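Local atomic coordinates of putative lipoprotein (Clostridium perfringens ATCC 13124, PDB entry 4R7R), a protein that is of unknown molecular function but, as a putative lipoprotein of the DUF4883 family, is probably tethered to the bacterial cell membrane. Residues K71-L76 against K80-I85; I25-M30 against V36-E41; L105-I110 against F114-F119. All blocks are in the same frame, centred on the assembly; numbering follows the deposited sequence.

In the fold
From the N terminus, interaction 2 comes first: strand 24-29 turns back into strand 35-37, closing a short hairpin at one edge of the antiparallel sheet. Interaction 1 closes a second, tighter hairpin, strands 70-75 and 80-85, in the middle of that sheet. Strands 70-75 and 24-29 are sheet neighbours, so the two hairpins are joined by backbone bonds and by packing of Ile-72 on Leu-27. Interaction 3 closes last, where the turn after strand 103-106 meets the start of helix 116-125; Leu-116 there packs on Ile-85 of interaction 1. The three loops follow in series, neither nested nor crossed.

Interaction 1. Residues K71-L76 against K80-I85; sequences KIFIDL and KYVIDI
Lys-80 opens strand 80-85 opposite Asp-75, its side chain lying alongside the aspartate with CD 3.1 Å from Asp-75 OD1. A bend at chi3 (99°) then brings the end of the chain beside Phe-73, where Lys-80 NZ comes 3.5 Å from Phe-73 CD1 at an oblique angle to the ring. Asp-75 itself forms its salt bridge with Arg-26 on the next strand. Tyr-81 and Ile-74 exchange two backbone hydrogen bonds, and Tyr-81 CD1 lies 4.0 Å from Leu-76 CD1, beside helix 9-17. Val-82 faces the other way: its CG2 branch lies 3.8 Å from Phe-73 CE1, while CG1 touches the Lys-71 chain. Ile-83 repeats the two-bond pairing with Ile-72, Ile-72 N to Ile-83 O 2.8 Å, and its CD1 approaches Ile-74 CD1 at 3.6 Å. Asp-84 OD1 accepts Lys-71 NZ at 2.6 Å from its syn side, 22° out of the carboxylate plane. Finally Ile-85 CD1 reaches Ile-72 CD1. This regular antiparallel hairpin thus has two chemically distinct faces: one carries Ile-72, Ile-74 and Ile-83, all buried, together with Tyr-81; the other is mixed, Phe-73 and Val-82 lying among charged residues, with Tyr-94 bonding both Lys-71 NZ and Asp-84 OD2 and so probably steadying the salt bridge between the strands.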
loop_
_atom_site.group_PDB
_atom_site.type_symbol
_atom_site.label_atom_id
_atom_site.label_comp_id
_atom_site.label_asym_id
_atom_site.label_seq_id
_atom_site.Cartn_x
_atom_site.Cartn_y
_atom_site.Cartn_z
ATOM N N LYS A 71 -6.372 -4.702 -3.377
ATOM C CA LYS A 71 -6.193 -4.536 -1.955
ATOM C C LYS A 71 -4.999 -5.382 -1.523
ATOM O O LYS A 71 -4.931 -6.589 -1.800
ATOM C CB LYS A 71 -7.467 -4.944 -1.222
ATOM C CG LYS A 71 -7.821 -4.090 -0.031
ATOM C CD LYS A 71 -9.210 -4.462 0.524
ATOM C CE LYS A 71 -9.551 -3.588 1.712
ATOM N NZ LYS A 71 -9.868 -2.206 1.292
ATOM N N ILE A 72 -4.047 -4.729 -0.873
ATOM C CA ILE A 72 -2.869 -5.384 -0.332
ATOM C C ILE A 72 -2.965 -5.561 1.205
ATOM O O ILE A 72 -3.051 -4.581 1.963
ATOM C CB ILE A 72 -1.606 -4.579 -0.703
ATOM C CG1 ILE A 72 -1.498 -4.435 -2.233
ATOM C CG2 ILE A 72 -0.360 -5.215 -0.097
ATOM C CD1 ILE A 72 -0.208 -3.717 -2.762
ATOM N N PHE A 73 -2.964 -6.811 1.659
ATOM C CA PHE A 73 -2.974 -7.104 3.092
ATOM C C PHE A 73 -1.580 -7.438 3.562
ATOM O O PHE A 73 -1.016 -8.472 3.193
ATOM C CB PHE A 73 -3.937 -8.249 3.416
ATOM C CG PHE A 73 -5.365 -7.884 3.199
ATOM C CD1 PHE A 73 -6.056 -7.156 4.151
ATOM C CD2 PHE A 73 -6.008 -8.213 2.013
ATOM C CE1 PHE A 73 -7.375 -6.791 3.953
ATOM C CE2 PHE A 73 -7.323 -7.854 1.807
ATOM C CZ PHE A 73 -8.010 -7.134 2.782
ATOM N N ILE A 74 -1.015 -6.539 4.357
ATOM C CA ILE A 74 0.315 -6.745 4.905
ATOM C C ILE A 74 0.170 -7.282 6.319
ATOM O O ILE A 74 -0.322 -6.597 7.227
ATOM C CB ILE A 74 1.144 -5.465 4.906
ATOM C CG1 ILE A 74 1.247 -4.913 3.487
ATOM C CG2 ILE A 74 2.528 -5.736 5.457
ATOM C CD1 ILE A 74 1.826 -3.520 3.428
ATOM N N ASP A 75 0.568 -8.534 6.483
ATOM C CA ASP A 75 0.396 -9.237 7.738
ATOM C C ASP A 75 1.735 -9.290 8.445
ATOM O O ASP A 75 2.615 -10.062 8.069
ATOM C CB ASP A 75 -0.163 -10.651 7.499
ATOM C CG ASP A 75 -1.388 -10.658 6.567
ATOM O OD1 ASP A 75 -2.490 -10.327 7.059
ATOM O OD2 ASP A 75 -1.257 -10.989 5.352
ATOM N N LEU A 76 1.906 -8.433 9.443
ATOM C CA LEU A 76 3.088 -8.491 10.296
ATOM C C LEU A 76 2.794 -9.447 11.446
ATOM O O LEU A 76 1.744 -10.096 11.460
ATOM C CB LEU A 76 3.473 -7.105 10.816
ATOM C CG LEU A 76 3.637 -6.020 9.747
ATOM C CD1 LEU A 76 2.493 -5.018 9.816
ATOM C CD2 LEU A 76 4.973 -5.319 9.885
ATOM N N LYS A 80 -1.877 -5.835 11.366
ATOM C CA LYS A 80 -2.147 -5.951 9.937
ATOM C C LYS A 80 -2.403 -4.559 9.330
ATOM O O LYS A 80 -3.128 -3.738 9.894
ATOM C CB LYS A 80 -3.340 -6.881 9.644
ATOM C CG LYS A 80 -3.806 -6.773 8.162
ATOM C CD LYS A 80 -4.531 -8.006 7.619
ATOM C CE LYS A 80 -6.049 -7.851 7.634
ATOM N NZ LYS A 80 -6.721 -9.048 7.045
ATOM N N TYR A 81 -1.797 -4.292 8.178
ATOM C CA TYR A 81 -2.061 -3.043 7.497
ATOM C C TYR A 81 -2.661 -3.308 6.117
ATOM O O TYR A 81 -2.529 -4.399 5.547
ATOM C CB TYR A 81 -0.781 -2.206 7.399
ATOM C CG TYR A 81 -0.477 -1.374 8.649
ATOM C CD1 TYR A 81 -0.181 -1.983 9.862
ATOM C CD2 TYR A 81 -0.473 0.016 8.601
ATOM C CE1 TYR A 81 0.091 -1.242 10.988
ATOM C CE2 TYR A 81 -0.190 0.774 9.725
ATOM C CZ TYR A 81 0.084 0.141 10.918
ATOM O OH TYR A 81 0.359 0.893 12.045
ATOM N N VAL A 82 -3.326 -2.296 5.585
ATOM C CA VAL A 82 -4.003 -2.417 4.317
ATOM C C VAL A 82 -3.516 -1.310 3.399
ATOM O O VAL A 82 -3.365 -0.165 3.819
ATOM C CB VAL A 82 -5.551 -2.348 4.497
ATOM C CG1 VAL A 82 -6.249 -2.295 3.172
ATOM C CG2 VAL A 82 -6.047 -3.537 5.310
ATOM N N ILE A 83 -3.232 -1.662 2.145
ATOM C CA ILE A 83 -3.001 -0.652 1.123
ATOM C C ILE A 83 -4.039 -0.824 0.010
ATOM O O ILE A 83 -4.129 -1.897 -0.610
ATOM C CB ILE A 83 -1.588 -0.734 0.516
ATOM C CG1 ILE A 83 -0.525 -0.791 1.610
ATOM C CG2 ILE A 83 -1.334 0.455 -0.416
ATOM C CD1 ILE A 83 0.877 -1.011 1.073
ATOM N N ASP A 84 -4.830 0.217 -0.237
ATOM C CA ASP A 84 -5.783 0.160 -1.335
ATOM C C ASP A 84 -5.124 0.747 -2.585
ATOM O O ASP A 84 -4.538 1.829 -2.523
ATOM C CB ASP A 84 -7.076 0.907 -0.983
ATOM C CG ASP A 84 -7.891 0.201 0.108
ATOM O OD1 ASP A 84 -7.808 -1.047 0.207
ATOM O OD2 ASP A 84 -8.629 0.888 0.861
ATOM N N ILE A 85 -5.200 0.037 -3.712
ATOM C CA ILE A 85 -4.592 0.524 -4.950
ATOM C C ILE A 85 -5.626 1.106 -5.929
ATOM O O ILE A 85 -6.524 0.395 -6.396
ATOM C CB ILE A 85 -3.811 -0.611 -5.656
ATOM C CG1 ILE A 85 -2.858 -1.302 -4.669
ATOM C CG2 ILE A 85 -3.080 -0.081 -6.876
ATOM C CD1 ILE A 85 -1.921 -0.343 -3.988
#

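Interaction 2. Residues I25-M30 against V36-E41; sequences IRLLDM and VIVDNE
Leu-27 and Val-36 form an antiparallel hydrogen-bonded pair, Leu-27 N to Val-36 O 2.9 Å and Val-36 N to Leu-27 O 2.8 Å, and the pairing runs on through Arg-26 and Ile-37 to a third direct bond, Val-38 N to Ile-25 O at 3.1 Å, whose donor is tilted 33° from the carbonyl plane. A water takes the place of the fourth backbone bond, accepting from Ile-25 N at 2.9 Å and donating to Val-38 O.

On the inner face, chi1 of -69° sets Val-36 CG1 anti to the carbonyl carbon, which leaves CG2 between the backbone N and that carbon, 3.5 Å from Leu-27 CB. Val-38 turns its CG2 into the angle between two neighbours, 3.5 Å from Ile-25 CG2 and 3.8 Å from Leu-27 CG. Helix 116-125 covers Leu-27 and Val-36 through Val-123 and Phe-124, while Val-43 lies against Ile-25 and Val-38.

The opposite face carries Arg-26 and Ile-37. Ile-37 CD1 rests on the aliphatic part of Arg-26, 3.5 Å from CG. Beyond a bend at chi3 (-47°), the guanidinium group leaves Ile-37 and forms salt bridges through NH1 to Glu-35 and NH2 to Asp-75. Arg-26 therefore gives its methylenes to the edge strand and its charge to both flanking strands, an arrangement that probably balances two carboxylates on the more open face, while Leu-27 and Val-36 pack under helix 116-125 on the other.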
loop_
_atom_site.group_PDB
_atom_site.type_symbol
_atom_site.label_atom_id
_atom_site.label_comp_id
_atom_site.label_asym_id
_atom_site.label_seq_id
_atom_site.Cartn_x
_atom_site.Cartn_y
_atom_site.Cartn_z
ATOM N N ILE A 25 2.313 -10.976 2.516
ATOM C CA ILE A 25 1.418 -10.117 1.765
ATOM C C ILE A 25 0.337 -10.923 1.069
ATOM O O ILE A 25 0.590 -11.980 0.515
ATOM C CB ILE A 25 2.171 -9.279 0.729
ATOM C CG1 ILE A 25 3.181 -8.363 1.418
ATOM C CG2 ILE A 25 1.196 -8.442 -0.067
ATOM C CD1 ILE A 25 4.101 -7.658 0.436
ATOM N N ARG A 26 -0.882 -10.411 1.132
ATOM C CA ARG A 26 -1.992 -10.989 0.413
ATOM C C ARG A 26 -2.542 -9.961 -0.533
ATOM O O ARG A 26 -2.776 -8.832 -0.135
ATOM C CB ARG A 26 -3.079 -11.439 1.367
ATOM C CG ARG A 26 -3.186 -12.916 1.477
ATOM C CD ARG A 26 -4.146 -13.289 2.584
ATOM N NE ARG A 26 -3.905 -12.549 3.823
ATOM C CZ ARG A 26 -4.790 -11.728 4.382
ATOM N NH1 ARG A 26 -5.977 -11.538 3.808
ATOM N NH2 ARG A 26 -4.492 -11.104 5.515
ATOM N N LEU A 27 -2.724 -10.352 -1.788
ATOM C CA LEU A 27 -3.328 -9.489 -2.787
ATOM C C LEU A 27 -4.763 -9.925 -3.073
ATOM O O LEU A 27 -5.035 -11.113 -3.266
ATOM C CB LEU A 27 -2.518 -9.507 -4.082
ATOM C CG LEU A 27 -1.092 -8.969 -4.074
ATOM C CD1 LEU A 27 -0.575 -8.858 -5.499
ATOM C CD2 LEU A 27 -1.054 -7.619 -3.397
ATOM N N LEU A 28 -5.672 -8.953 -3.100
ATOM C CA LEU A 28 -7.056 -9.191 -3.483
ATOM C C LEU A 28 -7.444 -8.386 -4.738
ATOM O O LEU A 28 -7.337 -7.157 -4.746
ATOM C CB LEU A 28 -7.988 -8.835 -2.322
ATOM C CG LEU A 28 -9.476 -9.071 -2.579
ATOM C CD1 LEU A 28 -9.726 -10.555 -2.696
ATOM C CD2 LEU A 28 -10.315 -8.469 -1.473
ATOM N N ASP A 29 -7.895 -9.081 -5.785
ATOM C CA ASP A 29 -8.430 -8.440 -6.994
ATOM C C ASP A 29 -9.853 -7.929 -6.702
ATOM O O ASP A 29 -10.739 -8.713 -6.374
ATOM C CB ASP A 29 -8.411 -9.439 -8.170
ATOM C CG ASP A 29 -8.716 -8.795 -9.537
ATOM O OD1 ASP A 29 -9.617 -7.934 -9.619
ATOM O OD2 ASP A 29 -8.066 -9.173 -10.549
HETATM N N MSE A 30 -10.073 -6.620 -6.808
HETATM C CA MSE A 30 -11.368 -6.044 -6.429
HETATM C C MSE A 30 -12.444 -6.170 -7.511
HETATM O O MSE A 30 -13.582 -5.761 -7.308
HETATM C CB MSE A 30 -11.206 -4.568 -6.045
HETATM C CG MSE A 30 -10.506 -4.348 -4.713
HETATM SE SE MSE A 30 -11.257 -5.458 -3.307
HETATM C CE MSE A 30 -12.661 -4.234 -2.713
ATOM N N VAL A 36 -4.461 -13.831 -3.858
ATOM C CA VAL A 36 -3.175 -14.528 -4.045
ATOM C C VAL A 36 -2.162 -14.207 -2.959
ATOM O O VAL A 36 -2.193 -13.131 -2.370
ATOM C CB VAL A 36 -2.495 -14.206 -5.403
ATOM C CG1 VAL A 36 -3.263 -14.788 -6.539
ATOM C CG2 VAL A 36 -2.300 -12.709 -5.586
ATOM N N ILE A 37 -1.256 -15.143 -2.709
ATOM C CA ILE A 37 -0.153 -14.918 -1.780
ATOM C C ILE A 37 1.072 -14.398 -2.512
ATOM O O ILE A 37 1.475 -14.962 -3.533
ATOM C CB ILE A 37 0.227 -16.203 -1.046
ATOM C CG1 ILE A 37 -1.001 -16.775 -0.346
ATOM C CG2 ILE A 37 1.340 -15.935 -0.035
ATOM C CD1 ILE A 37 -1.471 -15.878 0.767
ATOM N N VAL A 38 1.669 -13.327 -2.008
ATOM C CA VAL A 38 2.892 -12.834 -2.631
ATOM C C VAL A 38 4.074 -13.756 -2.288
ATOM O O VAL A 38 4.305 -14.085 -1.122
ATOM C CB VAL A 38 3.205 -11.388 -2.213
ATOM C CG1 VAL A 38 4.613 -11.001 -2.647
ATOM C CG2 VAL A 38 2.181 -10.445 -2.820
ATOM N N ASP A 39 4.803 -14.179 -3.313
ATOM C CA ASP A 39 5.977 -15.035 -3.123
ATOM C C ASP A 39 7.045 -14.371 -2.261
ATOM O O ASP A 39 7.162 -13.143 -2.247
ATOM C CB ASP A 39 6.598 -15.421 -4.474
ATOM C CG ASP A 39 5.737 -16.381 -5.261
ATOM O OD1 ASP A 39 4.918 -17.092 -4.636
ATOM O OD2 ASP A 39 5.894 -16.437 -6.497
ATOM N N ASN A 40 7.832 -15.198 -1.571
ATOM C CA ASN A 40 8.917 -14.722 -0.724
ATOM C C ASN A 40 9.855 -13.737 -1.426
ATOM O O ASN A 40 10.266 -12.725 -0.849
ATOM C CB ASN A 40 9.719 -15.909 -0.211
ATOM C CG ASN A 40 11.100 -15.514 0.249
ATOM O OD1 ASN A 40 12.110 -15.965 -0.307
ATOM N ND2 ASN A 40 11.159 -14.648 1.256
ATOM N N GLU A 41 10.176 -14.045 -2.676
ATOM C CA GLU A 41 11.104 -13.261 -3.482
ATOM C C GLU A 41 10.610 -11.848 -3.835
ATOM O O GLU A 41 11.412 -10.945 -4.090
ATOM C CB GLU A 41 11.402 -14.025 -4.767
ATOM C CG GLU A 41 10.128 -14.527 -5.441
ATOM C CD GLU A 41 10.391 -15.294 -6.720
ATOM O OE1 GLU A 41 10.170 -16.533 -6.728
ATOM O OE2 GLU A 41 10.810 -14.654 -7.713
HETATM O O HOH W 1 3.523 -13.415 1.580
#

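Interaction 3. Residues L105-I110 against F114-F119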
loop_
_atom_site.group_PDB
_atom_site.type_symbol
_atom_site.label_atom_id
_atom_site.label_comp_id
_atom_site.label_asym_id
_atom_site.label_seq_id
_atom_site.Cartn_x
_atom_site.Cartn_y
_atom_site.Cartn_z
ATOM N N LEU A 105 -1.323 8.725 -0.541
ATOM C CA LEU A 105 -0.066 8.943 -1.229
ATOM C C LEU A 105 -0.276 8.944 -2.736
ATOM O O LEU A 105 -1.068 8.156 -3.250
ATOM C CB LEU A 105 0.961 7.870 -0.858
ATOM C CG LEU A 105 1.242 7.488 0.600
ATOM C CD1 LEU A 105 0.166 6.612 1.194
ATOM C CD2 LEU A 105 2.570 6.753 0.679
ATOM N N SER A 106 0.426 9.838 -3.430
ATOM C CA SER A 106 0.607 9.740 -4.872
ATOM C C SER A 106 1.998 9.172 -5.145
ATOM O O SER A 106 2.981 9.600 -4.532
ATOM C CB SER A 106 0.443 11.100 -5.547
ATOM O OG SER A 106 0.766 11.024 -6.931
ATOM N N LEU A 107 2.080 8.219 -6.070
ATOM C CA LEU A 107 3.329 7.499 -6.335
ATOM C C LEU A 107 3.922 7.811 -7.687
ATOM O O LEU A 107 4.662 7.000 -8.226
ATOM C CB LEU A 107 3.112 5.980 -6.249
ATOM C CG LEU A 107 2.579 5.460 -4.917
ATOM C CD1 LEU A 107 2.551 3.924 -4.878
ATOM C CD2 LEU A 107 3.417 6.019 -3.792
ATOM N N LYS A 108 3.603 8.963 -8.253
ATOM C CA LYS A 108 4.088 9.261 -9.596
ATOM C C LYS A 108 5.621 9.404 -9.677
ATOM O O LYS A 108 6.236 8.977 -10.670
ATOM C CB LYS A 108 3.402 10.516 -10.135
ATOM C CG LYS A 108 2.029 10.223 -10.694
ATOM C CD LYS A 108 1.046 11.341 -10.411
ATOM C CE LYS A 108 -0.362 10.934 -10.829
ATOM N NZ LYS A 108 -0.373 10.324 -12.197
ATOM N N ASP A 109 6.247 9.968 -8.647
ATOM C CA ASP A 109 7.691 10.212 -8.725
ATOM C C ASP A 109 8.573 9.046 -8.230
ATOM O O ASP A 109 9.793 9.104 -8.350
ATOM C CB ASP A 109 8.062 11.506 -7.962
ATOM C CG ASP A 109 7.702 11.456 -6.476
ATOM O OD1 ASP A 109 7.856 12.494 -5.786
ATOM O OD2 ASP A 109 7.261 10.393 -5.989
ATOM N N ILE A 110 7.981 7.993 -7.681
ATOM C CA ILE A 110 8.806 6.930 -7.105
ATOM C C ILE A 110 9.355 6.032 -8.203
ATOM O O ILE A 110 8.824 6.019 -9.311
ATOM C CB ILE A 110 8.034 6.080 -6.077
ATOM C CG1 ILE A 110 7.034 5.188 -6.779
ATOM C CG2 ILE A 110 7.397 6.965 -4.989
ATOM C CD1 ILE A 110 6.813 3.930 -6.042
ATOM N N PHE A 114 8.866 0.036 -8.042
ATOM C CA PHE A 114 8.025 -0.005 -6.852
ATOM C C PHE A 114 6.608 0.545 -7.076
ATOM O O PHE A 114 5.878 0.746 -6.115
ATOM C CB PHE A 114 8.697 0.765 -5.704
ATOM C CG PHE A 114 10.186 0.522 -5.589
ATOM C CD1 PHE A 114 10.726 -0.740 -5.831
ATOM C CD2 PHE A 114 11.051 1.567 -5.266
ATOM C CE1 PHE A 114 12.111 -0.954 -5.744
ATOM C CE2 PHE A 114 12.429 1.360 -5.180
ATOM C CZ PHE A 114 12.960 0.098 -5.416
ATOM N N LYS A 115 6.204 0.799 -8.319
ATOM C CA LYS A 115 4.804 1.186 -8.570
ATOM C C LYS A 115 3.881 0.002 -8.239
ATOM O O LYS A 115 4.140 -1.119 -8.665
ATOM C CB LYS A 115 4.586 1.619 -10.024
ATOM C CG LYS A 115 5.389 2.824 -10.481
ATOM C CD LYS A 115 4.843 4.127 -9.913
ATOM C CE LYS A 115 5.322 5.321 -10.745
ATOM N NZ LYS A 115 4.518 5.567 -11.985
ATOM N N LEU A 116 2.800 0.245 -7.506
ATOM C CA LEU A 116 1.995 -0.850 -6.972
ATOM C C LEU A 116 0.948 -1.435 -7.925
ATOM O O LEU A 116 0.727 -2.649 -7.908
ATOM C CB LEU A 116 1.311 -0.409 -5.682
ATOM C CG LEU A 116 2.308 -0.276 -4.528
ATOM C CD1 LEU A 116 1.591 -0.030 -3.190
ATOM C CD2 LEU A 116 3.234 -1.491 -4.460
ATOM N N GLU A 117 0.287 -0.607 -8.732
ATOM C CA GLU A 117 -0.671 -1.153 -9.704
ATOM C C GLU A 117 -0.003 -2.138 -10.710
ATOM O O GLU A 117 -0.543 -3.227 -10.948
ATOM C CB GLU A 117 -1.412 -0.033 -10.460
ATOM C CG GLU A 117 -2.466 -0.587 -11.446
ATOM C CD GLU A 117 -3.168 0.477 -12.312
ATOM O OE1 GLU A 117 -2.945 1.701 -12.118
ATOM O OE2 GLU A 117 -3.958 0.071 -13.201
ATOM N N PRO A 118 1.164 -1.782 -11.300
ATOM C CA PRO A 118 1.737 -2.795 -12.201
ATOM C C PRO A 118 2.344 -3.972 -11.442
ATOM O O PRO A 118 2.431 -5.076 -11.996
ATOM C CB PRO A 118 2.815 -2.024 -12.971
ATOM C CG PRO A 118 3.165 -0.882 -12.094
ATOM C CD PRO A 118 1.898 -0.503 -11.374
ATOM N N PHE A 119 2.741 -3.751 -10.194
ATOM C CA PHE A 119 3.173 -4.841 -9.326
ATOM C C PHE A 119 2.053 -5.871 -9.090
ATOM O O PHE A 119 2.290 -7.085 -9.142
ATOM C CB PHE A 119 3.658 -4.312 -7.965
ATOM C CG PHE A 119 4.004 -5.404 -6.995
ATOM C CD1 PHE A 119 5.241 -6.051 -7.076
ATOM C CD2 PHE A 119 3.087 -5.818 -6.029
ATOM C CE1 PHE A 119 5.561 -7.079 -6.213
ATOM C CE2 PHE A 119 3.394 -6.847 -5.156
ATOM C CZ PHE A 119 4.640 -7.482 -5.249
#
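A van der Waals contact, without hydrogen bonds between the segments, joins the turn that follows strand 103-106 to the start of helix 116-125, with Leu-107 and Ile-110 meeting Phe-114, Lys-115 and Leu-116. Ile-110 reaches in with its delta methyl: CD1 lies 3.3 Å from Phe-114 O and 3.7 Å from Phe-114 CB, touching the residue at its backbone and CB. The CG1 of Ile-110 stands between its own backbone N and carbonyl carbon (chi1 73°), an uncommon setting that aims this branch at the approach to the helix. Lys-115, at the N-cap position, folds its side chain back across the turn by bends at chi2 (-74°) and chi4 (82°). Its CD lies 4.0 Å from Ile-110 CG1, and its CE is 3.1 Å from Leu-107 O, while the ammonium group forms a salt bridge with Asp-89. Deeper in, Leu-107 CD1 faces Leu-116 CG at 4.2 Å. Around this junction, helix 45-52 covers Ile-110 and Leu-116 through Leu-49, Leu-107 touches Ile-91 of strand 90-95, and strand 80-85 receives Leu-116 on Ile-83 and Ile-85, so Leu-116, the first helical residue, touches both helix 45-52 and the sheet.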